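Local coordinates for putative integrase (Listeria innocua, PDB 5U96), which probably binds DNA and exchanges its strands in site-specific recombination as a serine integrase, the present chain being its coiled-coil domain, at residues K8-H11 / A12-K15; S33-N36 / D37-Q41. One frame throughout, in Å; residues are numbered along the deposited sequence.

Contact 1 of 2, residues K8-H11 / A12-K15; sequences KIEH and AKKK
Glu10 and Lys13, three residues apart on one helix, illustrate how a salt bridge is built along a helical face. The two side chains run alongside each other in the same direction, and Glu10 OE2 faces Lys13 NZ at 3.5 Å, a loose ion pair. Lys13 reaches it by running extended at first and then folding at chi3 (59°), which brings NZ back beside the carboxylate. On the way Lys13 CG passes 3.3 Å from Ile9 O, and Lys13 CD rests against Ile9 CG2 at 4.1 Å, where the aliphatic part of the lysine slants over the isoleucine branch. Glu10 is buried, and its OE1 has no polar partner in the model; such a setting may raise the carboxylate's pKa, an effect the nearby ammonium would partly offset.

The backbone beneath is helical. Lys13 N bonds to Ile9 O at 2.6 Å, while the link from Lys14 N to Glu10 O is weak (126°). His11 meets the next turn through its carbonyl oxygen, which accepts from Lys15 N at 2.7 Å with an N-H...O angle of 154°; His11 CB rests against the adjoining Ala12 N at 3.2 Å. Ala12 in turn faces back along the helix: its N bonds to Lys8 O, and Ala12 CB lies over two carbonyl oxygens, 3.3 Å from Ile9 O and slightly farther from Lys8 O.

Within the coiled-coil domain, this part of helix 7-23 meets two neighbours. Glu10 lies against helix 28-50 of the same chain, touching Tyr45 among others, whereas Lys13 packs on Ile22 of the second subunit.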
loop_
_atom_site.group_PDB
_atom_site.type_symbol
_atom_site.label_atom_id
_atom_site.label_comp_id
_atom_site.label_asym_id
_atom_site.label_seq_id
_atom_site.Cartn_x
_atom_site.Cartn_y
_atom_site.Cartn_z
ATOM N N LYS A 8 -12.186 -11.607 6.822
ATOM C CA LYS A 8 -11.654 -11.059 8.067
ATOM C C LYS A 8 -10.205 -10.624 7.889
ATOM O O LYS A 8 -9.756 -9.667 8.520
ATOM C CB LYS A 8 -11.759 -12.075 9.204
ATOM C CG LYS A 8 -13.178 -12.319 9.693
ATOM C CD LYS A 8 -13.207 -13.319 10.840
ATOM C CE LYS A 8 -14.617 -13.812 11.132
ATOM N NZ LYS A 8 -15.200 -14.543 9.974
ATOM N N ILE A 9 -9.473 -11.333 7.035
ATOM C CA ILE A 9 -8.114 -10.937 6.700
ATOM C C ILE A 9 -8.146 -9.666 5.859
ATOM O O ILE A 9 -7.363 -8.745 6.082
ATOM C CB ILE A 9 -7.360 -12.042 5.932
ATOM C CG1 ILE A 9 -7.174 -13.274 6.826
ATOM C CG2 ILE A 9 -6.013 -11.515 5.435
ATOM C CD1 ILE A 9 -6.355 -14.383 6.190
ATOM N N GLU A 10 -9.055 -9.627 4.889
ATOM C CA GLU A 10 -9.199 -8.464 4.022
ATOM C C GLU A 10 -9.603 -7.233 4.828
ATOM O O GLU A 10 -9.170 -6.120 4.534
ATOM C CB GLU A 10 -10.227 -8.738 2.922
ATOM C CG GLU A 10 -9.708 -9.618 1.791
ATOM C CD GLU A 10 -8.604 -8.955 0.986
ATOM O OE1 GLU A 10 -8.557 -7.707 0.948
ATOM O OE2 GLU A 10 -7.781 -9.682 0.393
ATOM N N HIS A 11 -10.431 -7.442 5.846
ATOM C CA HIS A 11 -10.832 -6.358 6.733
ATOM C C HIS A 11 -9.643 -5.895 7.563
ATOM O O HIS A 11 -9.495 -4.705 7.841
ATOM C CB HIS A 11 -11.978 -6.800 7.643
ATOM C CG HIS A 11 -13.267 -7.025 6.918
ATOM N ND1 HIS A 11 -14.152 -8.023 7.263
ATOM C CD2 HIS A 11 -13.823 -6.377 5.866
ATOM C CE1 HIS A 11 -15.196 -7.984 6.455
ATOM N NE2 HIS A 11 -15.021 -6.994 5.598
ATOM N N ALA A 12 -8.797 -6.842 7.958
ATOM C CA ALA A 12 -7.553 -6.506 8.631
ATOM C C ALA A 12 -6.638 -5.790 7.647
ATOM O O ALA A 12 -5.949 -4.841 8.007
ATOM C CB ALA A 12 -6.884 -7.752 9.184
ATOM N N LYS A 13 -6.645 -6.246 6.398
ATOM C CA LYS A 13 -5.890 -5.580 5.344
ATOM C C LYS A 13 -6.482 -4.204 5.060
ATOM O O LYS A 13 -5.771 -3.288 4.648
ATOM C CB LYS A 13 -5.873 -6.425 4.066
ATOM C CG LYS A 13 -4.929 -7.622 4.120
ATOM C CD LYS A 13 -4.972 -8.459 2.842
ATOM C CE LYS A 13 -4.604 -7.648 1.606
ATOM N NZ LYS A 13 -4.450 -8.503 0.395
ATOM N N LYS A 14 -7.785 -4.062 5.286
ATOM C CA LYS A 14 -8.463 -2.787 5.075
ATOM C C LYS A 14 -8.215 -1.840 6.244
ATOM O O LYS A 14 -7.986 -0.647 6.043
ATOM C CB LYS A 14 -9.967 -2.992 4.883
ATOM C CG LYS A 14 -10.666 -1.804 4.236
ATOM C CD LYS A 14 -12.179 -1.971 4.211
ATOM C CE LYS A 14 -12.853 -0.794 3.521
ATOM N NZ LYS A 14 -13.676 -1.215 2.355
ATOM N N LYS A 15 -8.270 -2.372 7.463
ATOM C CA LYS A 15 -8.042 -1.570 8.663
ATOM C C LYS A 15 -6.669 -0.921 8.629
ATOM O O LYS A 15 -6.551 0.302 8.714
ATOM C CB LYS A 15 -8.168 -2.421 9.930
ATOM C CG LYS A 15 -7.716 -1.695 11.199
ATOM C CD LYS A 15 -7.726 -2.596 12.418
ATOM C CE LYS A 15 -7.054 -1.910 13.601
ATOM N NZ LYS A 15 -5.570 -1.850 13.456
#

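Contact 2 of 2, residues S33-N36 / D37-Q41; sequences SMMN and DIDAQ
A single water gathers Asn36 and Asp37 around one point, a small example of solvent completing a helical surface. It donates to Asp37 OD1 at 2.6 Å and to the carbonyl oxygen Ser33 O at 2.7 Å, and it accepts from Asn36 ND2 at 2.7 Å. Three bonds thus grip it, joining amide and carboxylate groups whose planes are turned 62° apart. The water also gives Ser33 O a good donor, where the helical bond from Asp37 N is weak.

Two residues further on, Met35 and Asp39 meet on a different side of the helix. With CG anti to the backbone N (chi1 178°), the methionine chain bends at chi2 (62°), which brings the sulfur back to the carboxylate: Met35 SD lies 3.1 Å from Asp39 OD1, a close approach, and Met35 CG lies 3.3 Å from Asp39 OD2. Below them the nearly straight bond from Asp39 N to Met35 O (2.7 Å) fixes the spacing of the two residues. Asp39 OD1 takes its charged partner from Lys14, on helix 7-23. Ile38 is anchored by its N on Met34 O at 2.7 Å.

This part of helix 28-50 faces two surroundings. Met35 and Ile38 pack on Leu17 of helix 7-23, while Met34 touches Phe18 and Ile38 touches Ile22, both of the second subunit.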
loop_
_atom_site.group_PDB
_atom_site.type_symbol
_atom_site.label_atom_id
_atom_site.label_comp_id
_atom_site.label_asym_id
_atom_site.label_seq_id
_atom_site.Cartn_x
_atom_site.Cartn_y
_atom_site.Cartn_z
ATOM N N SER A 33 -5.462 3.433 -4.571
ATOM C CA SER A 33 -5.240 2.419 -5.596
ATOM C C SER A 33 -5.335 1.008 -5.028
ATOM O O SER A 33 -5.925 0.121 -5.645
ATOM C CB SER A 33 -3.874 2.616 -6.254
ATOM O OG SER A 33 -3.814 3.858 -6.931
ATOM N N MET A 34 -4.746 0.798 -3.858
ATOM C CA MET A 34 -4.763 -0.516 -3.224
ATOM C C MET A 34 -6.108 -0.780 -2.567
ATOM O O MET A 34 -6.537 -1.926 -2.451
ATOM C CB MET A 34 -3.647 -0.628 -2.193
ATOM C CG MET A 34 -2.274 -0.318 -2.756
ATOM S SD MET A 34 -0.991 -0.351 -1.502
ATOM C CE MET A 34 -1.427 1.090 -0.534
ATOM N N MET A 35 -6.768 0.286 -2.128
ATOM C CA MET A 35 -8.103 0.165 -1.562
ATOM C C MET A 35 -9.076 -0.304 -2.637
ATOM O O MET A 35 -10.006 -1.060 -2.359
ATOM C CB MET A 35 -8.563 1.497 -0.971
ATOM C CG MET A 35 -9.971 1.461 -0.402
ATOM S SD MET A 35 -10.155 0.290 0.957
ATOM C CE MET A 35 -9.458 1.228 2.313
ATOM N N ASN A 36 -8.856 0.153 -3.866
ATOM C CA ASN A 36 -9.651 -0.287 -5.003
ATOM C C ASN A 36 -9.521 -1.792 -5.199
ATOM O O ASN A 36 -10.478 -2.464 -5.585
ATOM C CB ASN A 36 -9.220 0.455 -6.269
ATOM C CG ASN A 36 -9.953 -0.021 -7.507
ATOM O OD1 ASN A 36 -11.118 0.313 -7.720
ATOM N ND2 ASN A 36 -9.265 -0.794 -8.340
ATOM N N ASP A 37 -8.330 -2.312 -4.926
ATOM C CA ASP A 37 -8.079 -3.746 -5.008
ATOM C C ASP A 37 -8.621 -4.461 -3.777
ATOM O O ASP A 37 -9.176 -5.555 -3.879
ATOM C CB ASP A 37 -6.581 -4.020 -5.154
ATOM C CG ASP A 37 -5.991 -3.393 -6.401
ATOM O OD1 ASP A 37 -6.697 -3.333 -7.430
ATOM O OD2 ASP A 37 -4.821 -2.959 -6.354
ATOM N N ILE A 38 -8.458 -3.840 -2.612
ATOM C CA ILE A 38 -8.912 -4.433 -1.360
ATOM C C ILE A 38 -10.439 -4.481 -1.290
ATOM O O ILE A 38 -11.009 -5.499 -0.904
ATOM C CB ILE A 38 -8.360 -3.663 -0.140
ATOM C CG1 ILE A 38 -6.876 -3.992 0.055
ATOM C CG2 ILE A 38 -9.151 -4.011 1.114
ATOM C CD1 ILE A 38 -6.201 -3.201 1.158
ATOM N N ASP A 39 -11.096 -3.384 -1.655
ATOM C CA ASP A 39 -12.558 -3.343 -1.675
ATOM C C ASP A 39 -13.122 -4.366 -2.655
ATOM O O ASP A 39 -14.117 -5.031 -2.367
ATOM C CB ASP A 39 -13.061 -1.944 -2.045
ATOM C CG ASP A 39 -12.863 -0.934 -0.930
ATOM O OD1 ASP A 39 -12.674 -1.350 0.231
ATOM O OD2 ASP A 39 -12.910 0.281 -1.215
ATOM N N ALA A 40 -12.481 -4.485 -3.814
ATOM C CA ALA A 40 -12.930 -5.405 -4.853
ATOM C C ALA A 40 -12.852 -6.856 -4.392
ATOM O O ALA A 40 -13.754 -7.648 -4.662
ATOM C CB ALA A 40 -12.106 -5.214 -6.112
ATOM N N GLN A 41 -11.771 -7.204 -3.701
ATOM C CA GLN A 41 -11.581 -8.571 -3.230
ATOM C C GLN A 41 -12.640 -8.939 -2.196
ATOM O O GLN A 41 -13.059 -10.093 -2.109
ATOM C CB GLN A 41 -10.179 -8.748 -2.641
ATOM C CG GLN A 41 -9.858 -10.176 -2.224
ATOM C CD GLN A 41 -10.169 -11.186 -3.310
ATOM O OE1 GLN A 41 -11.163 -11.908 -3.233
ATOM N NE2 GLN A 41 -9.326 -11.238 -4.333
HETATM O O HOH W 1 -6.565 -0.858 -8.049
#

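In the fold
From the N terminus the chain runs through helix 7-23, which carries contact 1, turns, and returns antiparallel along helix 28-50, which carries contact 2. Each contact joins successive turns of its own helix and closes no long loop; they follow in series, neither nested nor crossing. Their centres lie about 11 Å apart, and the two sites touch across the hairpin. Ile38 CD1 reaches the carbonyl oxygen Lys13 O at 3.5 Å, and Glu10 OE2 lies 3.4 Å from Gln41 CG, adding packing to the Lys14–Asp39 salt bridge between the helices. Both contacts also meet the second subunit, so the same parts of the two helices serve hairpin and dimer alike.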